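Local coordinates for DNA polymerase sliding clamp C (Sulfolobus tokodaii, PDB 3AIZ), which serves as a subunit of a ring-shaped sliding clamp that encircles DNA and tethers the polymerase and other processing proteins to it, at residues K131-T136 with G184-E189. Sequence-based numbering, arbitrary orientation.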
ATOM      1  N   LYS C 131     -34.944  -7.297 -23.326  1.00 32.62           N
ATOM      2  CA  LYS C 131     -34.270  -6.027 -23.567  1.00 35.92           C
ATOM      3  C   LYS C 131     -34.293  -5.150 -22.318  1.00 34.99           C
ATOM      4  O   LYS C 131     -35.352  -4.895 -21.746  1.00 33.89           O
ATOM      5  CB  LYS C 131     -34.918  -5.299 -24.746  1.00 37.17           C
ATOM      6  CG  LYS C 131     -34.154  -4.080 -25.232  1.00 40.30           C
ATOM      7  CD  LYS C 131     -34.804  -3.498 -26.477  1.00 49.58           C
ATOM      8  CE  LYS C 131     -34.955  -4.557 -27.561  1.00 52.58           C
ATOM      9  NZ  LYS C 131     -35.551  -4.008 -28.810  1.00 58.23           N
ATOM     10  N   ALA C 132     -33.119  -4.690 -21.900  1.00 35.38           N
ATOM     11  CA  ALA C 132     -33.001  -3.881 -20.693  1.00 36.96           C
ATOM     12  C   ALA C 132     -32.184  -2.618 -20.935  1.00 36.70           C
ATOM     13  O   ALA C 132     -31.258  -2.610 -21.745  1.00 36.21           O
ATOM     14  CB  ALA C 132     -32.388  -4.697 -19.565  1.00 32.21           C
ATOM     15  N   LYS C 133     -32.535  -1.554 -20.224  1.00 37.06           N
ATOM     16  CA  LYS C 133     -31.819  -0.291 -20.319  1.00 35.64           C
ATOM     17  C   LYS C 133     -31.154   0.008 -18.981  1.00 39.22           C
ATOM     18  O   LYS C 133     -31.688  -0.336 -17.927  1.00 38.86           O
ATOM     19  CB  LYS C 133     -32.782   0.832 -20.701  1.00 38.26           C
ATOM     20  CG  LYS C 133     -32.118   2.151 -21.056  1.00 40.38           C
ATOM     21  CD  LYS C 133     -33.156   3.171 -21.501  1.00 44.36           C
ATOM     22  CE  LYS C 133     -32.515   4.491 -21.890  1.00 47.76           C
ATOM     23  NZ  LYS C 133     -33.532   5.480 -22.344  1.00 53.00           N
ATOM     24  N   ALA C 134     -29.987   0.640 -19.024  1.00 39.86           N
ATOM     25  CA  ALA C 134     -29.242   0.935 -17.805  1.00 38.53           C
ATOM     26  C   ALA C 134     -28.258   2.073 -18.019  1.00 39.29           C
ATOM     27  O   ALA C 134     -27.905   2.392 -19.154  1.00 36.33           O
ATOM     28  CB  ALA C 134     -28.510  -0.309 -17.323  1.00 36.63           C
ATOM     29  N   LEU C 135     -27.820   2.688 -16.923  1.00 43.40           N
ATOM     30  CA  LEU C 135     -26.779   3.706 -16.983  1.00 38.59           C
ATOM     31  C   LEU C 135     -25.485   3.093 -17.493  1.00 38.12           C
ATOM     32  O   LEU C 135     -25.031   2.069 -16.980  1.00 34.99           O
ATOM     33  CB  LEU C 135     -26.541   4.323 -15.607  1.00 39.33           C
ATOM     34  CG  LEU C 135     -27.443   5.479 -15.183  1.00 48.20           C
ATOM     35  CD1 LEU C 135     -27.007   5.994 -13.825  1.00 56.75           C
ATOM     36  CD2 LEU C 135     -27.402   6.593 -16.214  1.00 45.08           C
ATOM     37  N   THR C 136     -24.892   3.721 -18.503  1.00 35.75           N
ATOM     38  CA  THR C 136     -23.639   3.233 -19.060  1.00 36.25           C
ATOM     39  C   THR C 136     -22.576   3.141 -17.971  1.00 35.02           C
ATOM     40  O   THR C 136     -21.800   2.189 -17.926  1.00 34.69           O
ATOM     41  CB  THR C 136     -23.136   4.133 -20.199  1.00 35.55           C
ATOM     42  OG1 THR C 136     -24.118   4.175 -21.242  1.00 32.20           O
ATOM     43  CG2 THR C 136     -21.827   3.598 -20.761  1.00 32.53           C
ATOM     44  N   GLY C 184     -29.662  -1.122 -10.761  1.00 46.20           N
ATOM     45  CA  GLY C 184     -28.827  -1.664 -11.818  1.00 44.76           C
ATOM     46  C   GLY C 184     -29.392  -1.384 -13.198  1.00 42.22           C
ATOM     47  O   GLY C 184     -28.665  -0.994 -14.111  1.00 43.69           O
ATOM     48  N   LEU C 185     -30.696  -1.586 -13.347  1.00 39.30           N
ATOM     49  CA  LEU C 185     -31.378  -1.318 -14.606  1.00 37.09           C
ATOM     50  C   LEU C 185     -32.319  -0.130 -14.452  1.00 36.91           C
ATOM     51  O   LEU C 185     -32.752   0.189 -13.348  1.00 39.25           O
ATOM     52  CB  LEU C 185     -32.171  -2.547 -15.057  1.00 37.93           C
ATOM     53  CG  LEU C 185     -31.398  -3.847 -15.292  1.00 34.33           C
ATOM     54  CD1 LEU C 185     -32.355  -5.005 -15.505  1.00 29.78           C
ATOM     55  CD2 LEU C 185     -30.445  -3.709 -16.471  1.00 33.00           C
ATOM     56  N   LEU C 186     -32.631   0.522 -15.567  1.00 39.35           N
ATOM     57  CA  LEU C 186     -33.596   1.614 -15.567  1.00 41.00           C
ATOM     58  C   LEU C 186     -34.978   1.087 -15.936  1.00 40.96           C
ATOM     59  O   LEU C 186     -35.995   1.588 -15.457  1.00 42.26           O
ATOM     60  CB  LEU C 186     -33.176   2.705 -16.553  1.00 42.36           C
ATOM     61  CG  LEU C 186     -31.870   3.447 -16.260  1.00 43.82           C
ATOM     62  CD1 LEU C 186     -31.536   4.405 -17.392  1.00 41.20           C
ATOM     63  CD2 LEU C 186     -31.959   4.187 -14.935  1.00 48.06           C
ATOM     64  N   GLU C 187     -35.004   0.071 -16.793  1.00 37.57           N
ATOM     65  CA  GLU C 187     -36.256  -0.517 -17.247  1.00 40.77           C
ATOM     66  C   GLU C 187     -36.026  -1.891 -17.874  1.00 39.43           C
ATOM     67  O   GLU C 187     -34.896  -2.245 -18.214  1.00 33.05           O
ATOM     68  CB  GLU C 187     -36.949   0.413 -18.246  1.00 40.82           C
ATOM     69  CG  GLU C 187     -36.139   0.684 -19.504  1.00 45.86           C
ATOM     70  CD  GLU C 187     -36.792   1.710 -20.412  1.00 55.17           C
ATOM     71  OE1 GLU C 187     -37.665   2.464 -19.933  1.00 60.98           O
ATOM     72  OE2 GLU C 187     -36.424   1.766 -21.605  1.00 58.43           O
ATOM     73  N   SER C 188     -37.102  -2.658 -18.019  1.00 40.55           N
ATOM     74  CA  SER C 188     -37.025  -3.994 -18.602  1.00 35.39           C
ATOM     75  C   SER C 188     -38.161  -4.246 -19.583  1.00 33.41           C
ATOM     76  O   SER C 188     -39.241  -3.674 -19.455  1.00 39.47           O
ATOM     77  CB  SER C 188     -37.047  -5.060 -17.508  1.00 32.08           C
ATOM     78  OG  SER C 188     -35.884  -4.987 -16.709  1.00 36.89           O
ATOM     79  N   GLU C 189     -37.908  -5.112 -20.558  1.00 33.99           N
ATOM     80  CA  GLU C 189     -38.914  -5.482 -21.546  1.00 38.04           C
ATOM     81  C   GLU C 189     -38.802  -6.957 -21.913  1.00 38.83           C
ATOM     82  O   GLU C 189     -37.778  -7.593 -21.663  1.00 33.88           O
ATOM     83  CB  GLU C 189     -38.772  -4.630 -22.808  1.00 39.97           C
ATOM     84  CG  GLU C 189     -39.052  -3.153 -22.605  1.00 43.83           C
ATOM     85  CD  GLU C 189     -38.893  -2.355 -23.884  1.00 52.77           C
ATOM     86  OE1 GLU C 189     -38.518  -2.954 -24.916  1.00 53.45           O
ATOM     87  OE2 GLU C 189     -39.146  -1.132 -23.859  1.00 58.96           O
TER
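Lys133 lays its CD over one face of the Glu187 carboxylate, 3.6 Å from OE2, while the side chains of Glu189 and Lys131 run side by side, OE1 4.1 Å from Lys131 CD. In both pairs the nearest lysine atom is carbon: Lys133 NZ stays 4.8 Å from Glu187 OE2, and Lys131 NZ 5.0 Å from Glu189 OE1. With chi1 at 61°, Glu187 brings CG against Lys133 CB.

On the other face, small Ala132 and Ala134 leave room for Leu185, whose CD2 lies 3.8 Å from Ala132 CB. Ser188, in a non-hydrogen-bonded pair with Ala132, shares that face; its OG hydrogen-bonds to Gly161 O. Antiparallel backbones join strand 187-190, outermost in this sheet within the chain, to strand 130-135 of the C-terminal PCNA domain. Lys131 N donates to Glu189 O at 3.3 Å, the return bond being weak. Lys133 N donates to Glu187 O at 3.2 Å, while Lys133 O receives Leu186 N at 2.7 Å. Leu186 and Glu187 both face Lys133, a classic beta bulge.

Long lysines and glutamates suit the more open face, where opposite charges probably attract without forming salt bridges; backbone bonds, alanine-leucine packing and the aliphatic parts of Lys133 and Glu187 make the direct contacts.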